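Local coordinates for homocysteine S-methyltransferase (Escherichia coli, PDB 5DML), which catalyses methyl transfer from S-methylmethionine, or less efficiently S-adenosylmethionine, to homocysteine, yielding methionine with the help of zinc, at residues Thr169-Ser174 and Ser194-Asp199. Sequence-based numbering, arbitrary orientation.
Sequences TLPNFS and SFTLRD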
loop_
_atom_site.group_PDB
_atom_site.type_symbol
_atom_site.label_atom_id
_atom_site.label_comp_id
_atom_site.label_asym_id
_atom_site.label_seq_id
_atom_site.Cartn_x
_atom_site.Cartn_y
_atom_site.Cartn_z
ATOM N N THR A 169 1.957 -3.454 4.824
ATOM C CA THR A 169 1.818 -4.743 5.492
ATOM C C THR A 169 3.158 -5.205 6.108
ATOM O O THR A 169 3.513 -6.380 6.039
ATOM C CB THR A 169 1.262 -5.801 4.496
ATOM O OG1 THR A 169 0.366 -5.157 3.577
ATOM C CG2 THR A 169 0.507 -6.898 5.223
ATOM N N LEU A 170 3.888 -4.273 6.723
ATOM C CA LEU A 170 5.243 -4.540 7.224
ATOM C C LEU A 170 5.306 -4.954 8.699
ATOM O O LEU A 170 4.998 -4.158 9.579
ATOM C CB LEU A 170 6.120 -3.304 7.030
ATOM C CG LEU A 170 6.251 -2.780 5.600
ATOM C CD1 LEU A 170 6.934 -1.425 5.587
ATOM C CD2 LEU A 170 6.997 -3.775 4.720
ATOM N N PRO A 171 5.743 -6.193 8.973
ATOM C CA PRO A 171 5.796 -6.709 10.341
ATOM C C PRO A 171 7.172 -6.597 11.021
ATOM O O PRO A 171 7.267 -6.611 12.248
ATOM C CB PRO A 171 5.426 -8.173 10.149
ATOM C CG PRO A 171 6.043 -8.507 8.812
ATOM C CD PRO A 171 6.049 -7.247 7.990
ATOM N N ASN A 172 8.224 -6.473 10.223
ATOM C CA ASN A 172 9.578 -6.658 10.714
ATOM C C ASN A 172 10.414 -5.375 10.762
ATOM O O ASN A 172 10.621 -4.699 9.747
ATOM C CB ASN A 172 10.271 -7.705 9.854
ATOM C CG ASN A 172 11.634 -8.025 10.345
ATOM O OD1 ASN A 172 12.599 -7.323 10.035
ATOM N ND2 ASN A 172 11.740 -9.088 11.132
ATOM N N PHE A 173 10.892 -5.051 11.956
ATOM C CA PHE A 173 11.631 -3.824 12.188
ATOM C C PHE A 173 12.955 -3.774 11.419
ATOM O O PHE A 173 13.391 -2.705 10.994
ATOM C CB PHE A 173 11.891 -3.659 13.683
ATOM C CG PHE A 173 12.607 -2.389 14.037
ATOM C CD1 PHE A 173 12.032 -1.157 13.773
ATOM C CD2 PHE A 173 13.846 -2.422 14.642
ATOM C CE1 PHE A 173 12.694 0.026 14.098
ATOM C CE2 PHE A 173 14.504 -1.246 14.966
ATOM C CZ PHE A 173 13.915 -0.023 14.698
ATOM N N SER A 174 13.595 -4.922 11.230
ATOM C CA SER A 174 14.863 -4.934 10.512
ATOM C C SER A 174 14.638 -4.659 9.042
ATOM O O SER A 174 15.458 -4.000 8.378
ATOM C CB SER A 174 15.583 -6.268 10.687
ATOM O OG SER A 174 15.916 -6.466 12.042
ATOM N N SER A 194 3.668 1.407 6.200
ATOM C CA SER A 194 2.468 0.941 6.893
ATOM C C SER A 194 2.641 -0.474 7.444
ATOM O O SER A 194 3.173 -1.356 6.774
ATOM C CB SER A 194 1.265 1.010 5.957
ATOM O OG SER A 194 0.103 0.526 6.602
ATOM N N PHE A 195 2.159 -0.690 8.662
ATOM C CA PHE A 195 2.573 -1.844 9.450
ATOM C C PHE A 195 1.448 -2.793 9.846
ATOM O O PHE A 195 0.318 -2.367 10.067
ATOM C CB PHE A 195 3.254 -1.367 10.736
ATOM C CG PHE A 195 4.187 -0.202 10.546
ATOM C CD1 PHE A 195 5.332 -0.324 9.770
ATOM C CD2 PHE A 195 3.934 1.009 11.175
ATOM C CE1 PHE A 195 6.192 0.758 9.607
ATOM C CE2 PHE A 195 4.788 2.088 11.019
ATOM C CZ PHE A 195 5.918 1.962 10.233
ATOM N N THR A 196 1.775 -4.077 9.974
ATOM C CA THR A 196 0.895 -4.985 10.691
ATOM C C THR A 196 1.331 -5.002 12.146
ATOM O O THR A 196 2.511 -4.843 12.444
ATOM C CB THR A 196 0.905 -6.420 10.133
ATOM O OG1 THR A 196 2.210 -6.990 10.272
ATOM C CG2 THR A 196 0.490 -6.423 8.680
ATOM N N LEU A 197 0.369 -5.196 13.043
ATOM C CA LEU A 197 0.608 -5.086 14.476
ATOM C C LEU A 197 0.403 -6.401 15.229
ATOM O O LEU A 197 -0.211 -7.335 14.715
ATOM C CB LEU A 197 -0.307 -4.012 15.071
ATOM C CG LEU A 197 -0.023 -2.595 14.581
ATOM C CD1 LEU A 197 -0.848 -1.592 15.358
ATOM C CD2 LEU A 197 1.462 -2.289 14.693
ATOM N N ARG A 198 0.941 -6.459 16.444
ATOM C CA ARG A 198 0.795 -7.511 17.438
ATOM C C ARG A 198 -0.216 -7.032 18.468
ATOM O O ARG A 198 -0.836 -7.829 19.161
ATOM C CB ARG A 198 2.142 -7.866 18.088
ATOM C CG ARG A 198 2.064 -8.244 19.559
ATOM C CD ARG A 198 3.431 -8.660 20.136
ATOM N NE ARG A 198 4.200 -9.513 19.230
ATOM C CZ ARG A 198 5.190 -10.320 19.604
ATOM N NH1 ARG A 198 5.560 -10.389 20.870
ATOM N NH2 ARG A 198 5.823 -11.056 18.703
ATOM N N ASP A 199 -0.187 -5.730 18.643
ATOM C CA ASP A 199 -1.027 -5.050 19.586
ATOM C C ASP A 199 -0.998 -3.604 19.248
ATOM O O ASP A 199 -0.349 -3.211 18.340
ATOM C CB ASP A 199 -0.670 -5.308 21.048
ATOM C CG ASP A 199 0.692 -4.833 21.425
ATOM O OD1 ASP A 199 1.566 -5.666 21.463
ATOM O OD2 ASP A 199 0.891 -3.660 21.718
#
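Leu170 and Thr196 meet at the C-terminal ends of adjacent parallel strands in the TIM-type barrel, within the beta-alpha-beta unit of strand 164-170, helix 173-182 and strand 191-197. Two backbone hydrogen bonds link the segments 169-174 and 194-199. Leu170 N gives its hydrogen to Ser194 O at 3.0 Å, with an N-H...O angle of 163°. Thr196 N reaches Leu170 O at 3.2 Å, a longer and more bent bond (144°). The same oxygen lies near the plane of the Phe195 ring, at its edge, and Leu170 CB is 4.1 Å from Phe195 CD1. The threonines meet methyl to methyl, Thr169 CG2 lying 3.5 Å from Thr196 CG2. OG1 of Thr196 sits between the backbone N and the carbonyl carbon (chi1 63°), which places it 3.4 Å from Pro171 CB, while the hydroxyl bonds to Glu134 O and Ser204 OG. Were Thr196 a valine, the methyl contact with Thr169 could persist, but Glu134 O and Ser204 OG would probably lose their hydroxyl partner. Thr169 borders Cys229 and Cys295, predicted zinc ligands; Leu170 and Phe195 share one face of the sheet, where both pack on Ile176 of helix 173-182, and Phe195 also touches helix 209-217.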